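Local coordinates for protein glutathione peroxidase (Hypocrea jecorina, PDB 6VPD) that probably reduces hydroperoxides to alcohols with electrons from thioredoxin, as a thioredoxin-fold peroxidase of the glutathione peroxidase family, at residues S25-G37 against D43-V55. Residues are numbered along the deposited sequence; the frame is centred on the assembly and turned at random.
Sequences SATSFFDFKVPDG and DLSQYKGKVVLVV
Asp43 pairs with Lys33 as an antiparallel non-hydrogen-bonded pair of the short hairpin formed by strands 33-35 and 41-43. Its carboxylate turns back on its own chain: OD1 accepts the backbone N of Ser45, which comes from above the carboxylate plane, and so makes an Asx turn that starts the 3-10 segment 44-47. Leu44 carries the one backbone bond across the contact, its N to Phe32 O at 3.1 Å and close to straight on the carbonyl. Its side chain runs inward, CG anti to the carbonyl carbon (chi1 -70°), and splits its two methyls: CD1 sits over a face of the Phe29 ring, 4.0 Å from the ring centroid, while CD2 meets Val34 CG2 at 3.9 Å. Tyr47 to Lys50 form a type II turn that wraps the Phe30 ring. Lys48 CA lies over the centre of one face, 3.5 Å from the centroid, a CH-pi contact; Phe29 CD2 lies above the opposite face, offset toward the rim. The carbonyl oxygens of Leu44 and Lys50 reach the ring edge near its plane. An alanine in place of Phe30 would probably leave the inner side of this turn without its packing partner and open a gap between Lys48 and Phe29. On strand 51-58, Val52 sends CG1 to Phe29 CE2 and CG2 to Phe30 CE1, both at 4.0 Å, and Val54 CG2 touches Phe29 CE1 at 3.6 Å. Ile160 and helix 133-141 also adjoin Phe29. Segment 25-37 is thus held against the 3-10 turn, the following type II turn and strand 51-58 mainly by apolar contact; the carbonyls at the Phe30 edge face the slightly positive ring hydrogens, an arrangement likely to be mildly attractive.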
loop_
_atom_site.group_PDB
_atom_site.type_symbol
_atom_site.label_atom_id
_atom_site.label_comp_id
_atom_site.label_asym_id
_atom_site.label_seq_id
_atom_site.Cartn_x
_atom_site.Cartn_y
_atom_site.Cartn_z
ATOM N N SER A 25 6.569 26.275 -6.135
ATOM C CA SER A 25 7.688 27.180 -6.392
ATOM C C SER A 25 7.683 27.743 -7.825
ATOM O O SER A 25 8.738 27.798 -8.463
ATOM C CB SER A 25 9.014 26.462 -6.126
ATOM O OG SER A 25 9.007 25.164 -6.698
ATOM N N ALA A 26 6.494 28.141 -8.319
ATOM C CA ALA A 26 6.264 28.738 -9.643
ATOM C C ALA A 26 6.666 27.810 -10.786
ATOM O O ALA A 26 6.428 28.109 -11.966
ATOM C CB ALA A 26 6.995 30.078 -9.776
ATOM N N THR A 27 7.282 26.683 -10.447
ATOM C CA THR A 27 7.537 25.660 -11.438
ATOM C C THR A 27 6.224 24.989 -11.823
ATOM O O THR A 27 5.269 24.922 -11.039
ATOM C CB THR A 27 8.525 24.627 -10.904
ATOM O OG1 THR A 27 9.472 25.272 -10.052
ATOM C CG2 THR A 27 9.279 23.967 -12.047
ATOM N N SER A 28 6.174 24.522 -13.059
ATOM C CA SER A 28 5.051 23.771 -13.562
ATOM C C SER A 28 5.563 22.429 -14.046
ATOM O O SER A 28 6.704 22.311 -14.505
ATOM C CB SER A 28 4.353 24.482 -14.700
ATOM O OG SER A 28 4.459 23.695 -15.875
ATOM N N PHE A 29 4.697 21.426 -13.938
ATOM C CA PHE A 29 5.038 20.087 -14.386
ATOM C C PHE A 29 5.552 20.107 -15.812
ATOM O O PHE A 29 6.497 19.393 -16.150
ATOM C CB PHE A 29 3.798 19.192 -14.245
ATOM C CG PHE A 29 3.929 17.843 -14.863
ATOM C CD1 PHE A 29 4.531 16.798 -14.173
ATOM C CD2 PHE A 29 3.401 17.597 -16.111
ATOM C CE1 PHE A 29 4.625 15.524 -14.735
ATOM C CE2 PHE A 29 3.497 16.340 -16.677
ATOM C CZ PHE A 29 4.104 15.298 -15.983
ATOM N N PHE A 30 4.976 20.947 -16.655
ATOM C CA PHE A 30 5.414 20.945 -18.048
ATOM C C PHE A 30 6.786 21.609 -18.261
ATOM O O PHE A 30 7.262 21.637 -19.406
ATOM C CB PHE A 30 4.336 21.604 -18.916
ATOM C CG PHE A 30 2.937 21.044 -18.689
ATOM C CD1 PHE A 30 2.585 19.782 -19.157
ATOM C CD2 PHE A 30 1.977 21.788 -18.009
ATOM C CE1 PHE A 30 1.299 19.277 -18.948
ATOM C CE2 PHE A 30 0.698 21.289 -17.799
ATOM C CZ PHE A 30 0.361 20.034 -18.273
ATOM N N ASP A 31 7.440 22.110 -17.201
ATOM C CA ASP A 31 8.832 22.550 -17.291
ATOM C C ASP A 31 9.819 21.382 -17.386
ATOM O O ASP A 31 10.994 21.604 -17.703
ATOM C CB ASP A 31 9.219 23.420 -16.074
ATOM C CG ASP A 31 8.476 24.770 -16.028
ATOM O OD1 ASP A 31 7.891 25.150 -17.062
ATOM O OD2 ASP A 31 8.480 25.449 -14.966
ATOM N N PHE A 32 9.392 20.154 -17.111
ATOM C CA PHE A 32 10.363 19.090 -16.903
ATOM C C PHE A 32 10.591 18.301 -18.185
ATOM O O PHE A 32 9.763 18.297 -19.097
ATOM C CB PHE A 32 9.908 18.153 -15.794
ATOM C CG PHE A 32 10.127 18.686 -14.408
ATOM C CD1 PHE A 32 9.158 19.452 -13.788
ATOM C CD2 PHE A 32 11.304 18.392 -13.709
ATOM C CE1 PHE A 32 9.367 19.941 -12.508
ATOM C CE2 PHE A 32 11.511 18.867 -12.433
ATOM C CZ PHE A 32 10.542 19.641 -11.830
ATOM N N LYS A 33 11.747 17.648 -18.246
ATOM C CA LYS A 33 12.104 16.709 -19.298
ATOM C C LYS A 33 12.374 15.360 -18.647
ATOM O O LYS A 33 12.887 15.299 -17.528
ATOM C CB LYS A 33 13.349 17.169 -20.085
ATOM C CG LYS A 33 13.219 18.513 -20.775
ATOM C CD LYS A 33 13.624 19.659 -19.840
ATOM C CE LYS A 33 13.413 21.020 -20.514
ATOM N NZ LYS A 33 14.166 22.123 -19.822
ATOM N N VAL A 34 12.017 14.285 -19.341
ATOM C CA VAL A 34 12.156 12.923 -18.823
ATOM C C VAL A 34 12.586 12.015 -19.963
ATOM O O VAL A 34 12.326 12.305 -21.142
ATOM C CB VAL A 34 10.836 12.408 -18.212
ATOM C CG1 VAL A 34 10.441 13.193 -16.965
ATOM C CG2 VAL A 34 9.737 12.491 -19.252
ATOM N N PRO A 35 13.229 10.889 -19.651
ATOM C CA PRO A 35 13.577 9.930 -20.707
ATOM C C PRO A 35 12.420 8.996 -21.009
ATOM O O PRO A 35 11.740 8.509 -20.104
ATOM C CB PRO A 35 14.749 9.156 -20.100
ATOM C CG PRO A 35 14.383 9.105 -18.643
ATOM C CD PRO A 35 13.718 10.443 -18.332
ATOM N N ASP A 36 12.200 8.736 -22.297
ATOM C CA ASP A 36 11.279 7.664 -22.641
ATOM C C ASP A 36 12.023 6.332 -22.613
ATOM O O ASP A 36 13.219 6.268 -22.326
ATOM C CB ASP A 36 10.614 7.913 -23.995
ATOM C CG ASP A 36 11.615 8.172 -25.107
ATOM O OD1 ASP A 36 12.771 7.706 -25.003
ATOM O OD2 ASP A 36 11.237 8.842 -26.095
ATOM N N GLY A 37 11.302 5.252 -22.924
ATOM C CA GLY A 37 11.901 3.926 -22.862
ATOM C C GLY A 37 13.212 3.830 -23.618
ATOM O O GLY A 37 14.211 3.321 -23.098
ATOM N N ASP A 43 10.152 15.995 -23.882
ATOM C CA ASP A 43 9.809 17.267 -23.273
ATOM C C ASP A 43 8.351 17.232 -22.839
ATOM O O ASP A 43 7.454 16.989 -23.657
ATOM C CB ASP A 43 10.067 18.430 -24.218
ATOM C CG ASP A 43 10.069 19.753 -23.489
ATOM O OD1 ASP A 43 9.427 19.849 -22.405
ATOM O OD2 ASP A 43 10.726 20.693 -23.985
ATOM N N LEU A 44 8.119 17.461 -21.548
ATOM C CA LEU A 44 6.768 17.398 -21.006
ATOM C C LEU A 44 5.923 18.619 -21.369
ATOM O O LEU A 44 4.703 18.587 -21.187
ATOM C CB LEU A 44 6.833 17.204 -19.485
ATOM C CG LEU A 44 7.343 15.812 -19.083
ATOM C CD1 LEU A 44 7.300 15.649 -17.591
ATOM C CD2 LEU A 44 6.554 14.693 -19.750
ATOM N N SER A 45 6.528 19.685 -21.888
ATOM C CA SER A 45 5.735 20.789 -22.409
ATOM C C SER A 45 4.892 20.373 -23.612
ATOM O O SER A 45 3.904 21.041 -23.922
ATOM C CB SER A 45 6.648 21.932 -22.810
ATOM O OG SER A 45 7.411 21.531 -23.945
ATOM N N GLN A 46 5.266 19.294 -24.306
ATOM C CA GLN A 46 4.434 18.787 -25.393
ATOM C C GLN A 46 3.044 18.401 -24.910
ATOM O O GLN A 46 2.131 18.270 -25.733
ATOM C CB GLN A 46 5.083 17.565 -26.051
ATOM C CG GLN A 46 4.717 16.243 -25.370
ATOM C CD GLN A 46 5.261 15.016 -26.087
ATOM O OE1 GLN A 46 6.472 14.863 -26.248
ATOM N NE2 GLN A 46 4.364 14.131 -26.514
ATOM N N TYR A 47 2.871 18.197 -23.602
ATOM C CA TYR A 47 1.580 17.901 -22.999
ATOM C C TYR A 47 0.939 19.118 -22.332
ATOM O O TYR A 47 -0.062 18.962 -21.623
ATOM C CB TYR A 47 1.727 16.775 -21.973
ATOM C CG TYR A 47 2.190 15.446 -22.538
ATOM C CD1 TYR A 47 1.373 14.724 -23.394
ATOM C CD2 TYR A 47 3.419 14.893 -22.184
ATOM C CE1 TYR A 47 1.765 13.497 -23.915
ATOM C CE2 TYR A 47 3.829 13.651 -22.711
ATOM C CZ TYR A 47 2.982 12.965 -23.580
ATOM O OH TYR A 47 3.319 11.740 -24.111
ATOM N N LYS A 48 1.483 20.318 -22.539
ATOM C CA LYS A 48 0.986 21.490 -21.824
ATOM C C LYS A 48 -0.518 21.668 -22.037
ATOM O O LYS A 48 -1.049 21.400 -23.119
ATOM C CB LYS A 48 1.746 22.735 -22.284
ATOM C CG LYS A 48 1.394 24.004 -21.519
ATOM C CD LYS A 48 2.317 25.158 -21.868
ATOM C CE LYS A 48 3.702 24.973 -21.267
ATOM N NZ LYS A 48 4.605 26.157 -21.494
ATOM N N GLY A 49 -1.214 22.101 -20.988
ATOM C CA GLY A 49 -2.642 22.324 -21.093
ATOM C C GLY A 49 -3.496 21.076 -21.069
ATOM O O GLY A 49 -4.711 21.172 -21.301
ATOM N N LYS A 50 -2.905 19.907 -20.806
ATOM C CA LYS A 50 -3.628 18.652 -20.692
ATOM C C LYS A 50 -3.601 18.174 -19.248
ATOM O O LYS A 50 -2.840 18.671 -18.412
ATOM C CB LYS A 50 -3.031 17.575 -21.604
ATOM C CG LYS A 50 -2.624 18.055 -22.984
ATOM C CD LYS A 50 -3.830 18.311 -23.864
ATOM C CE LYS A 50 -3.441 18.339 -25.336
ATOM N NZ LYS A 50 -2.933 17.016 -25.754
ATOM N N VAL A 51 -4.446 17.186 -18.961
ATOM C CA VAL A 51 -4.513 16.563 -17.645
ATOM C C VAL A 51 -3.664 15.305 -17.706
ATOM O O VAL A 51 -3.858 14.467 -18.594
ATOM C CB VAL A 51 -5.970 16.251 -17.250
ATOM C CG1 VAL A 51 -6.042 15.514 -15.921
ATOM C CG2 VAL A 51 -6.778 17.540 -17.189
ATOM N N VAL A 52 -2.705 15.189 -16.789
ATOM C CA VAL A 52 -1.695 14.135 -16.801
ATOM C C VAL A 52 -1.764 13.356 -15.487
ATOM O O VAL A 52 -1.817 13.949 -14.401
ATOM C CB VAL A 52 -0.274 14.702 -17.006
ATOM C CG1 VAL A 52 0.725 13.558 -17.175
ATOM C CG2 VAL A 52 -0.215 15.660 -18.187
ATOM N N LEU A 53 -1.746 12.032 -15.588
ATOM C CA LEU A 53 -1.690 11.166 -14.424
ATOM C C LEU A 53 -0.343 10.459 -14.446
ATOM O O LEU A 53 -0.050 9.709 -15.383
ATOM C CB LEU A 53 -2.846 10.168 -14.418
ATOM C CG LEU A 53 -2.806 9.333 -13.130
ATOM C CD1 LEU A 53 -3.356 10.108 -11.915
ATOM C CD2 LEU A 53 -3.471 7.999 -13.290
ATOM N N VAL A 54 0.478 10.714 -13.430
ATOM C CA VAL A 54 1.843 10.216 -13.368
ATOM C C VAL A 54 1.819 9.046 -12.413
ATOM O O VAL A 54 1.263 9.151 -11.316
ATOM C CB VAL A 54 2.825 11.305 -12.891
ATOM C CG1 VAL A 54 4.200 10.720 -12.664
ATOM C CG2 VAL A 54 2.905 12.466 -13.882
ATOM N N VAL A 55 2.362 7.916 -12.840
ATOM C CA VAL A 55 2.345 6.711 -12.025
ATOM C C VAL A 55 3.696 6.012 -12.185
ATOM O O VAL A 55 4.231 5.929 -13.296
ATOM C CB VAL A 55 1.153 5.806 -12.397
ATOM C CG1 VAL A 55 1.306 5.269 -13.787
ATOM C CG2 VAL A 55 1.005 4.658 -11.410
#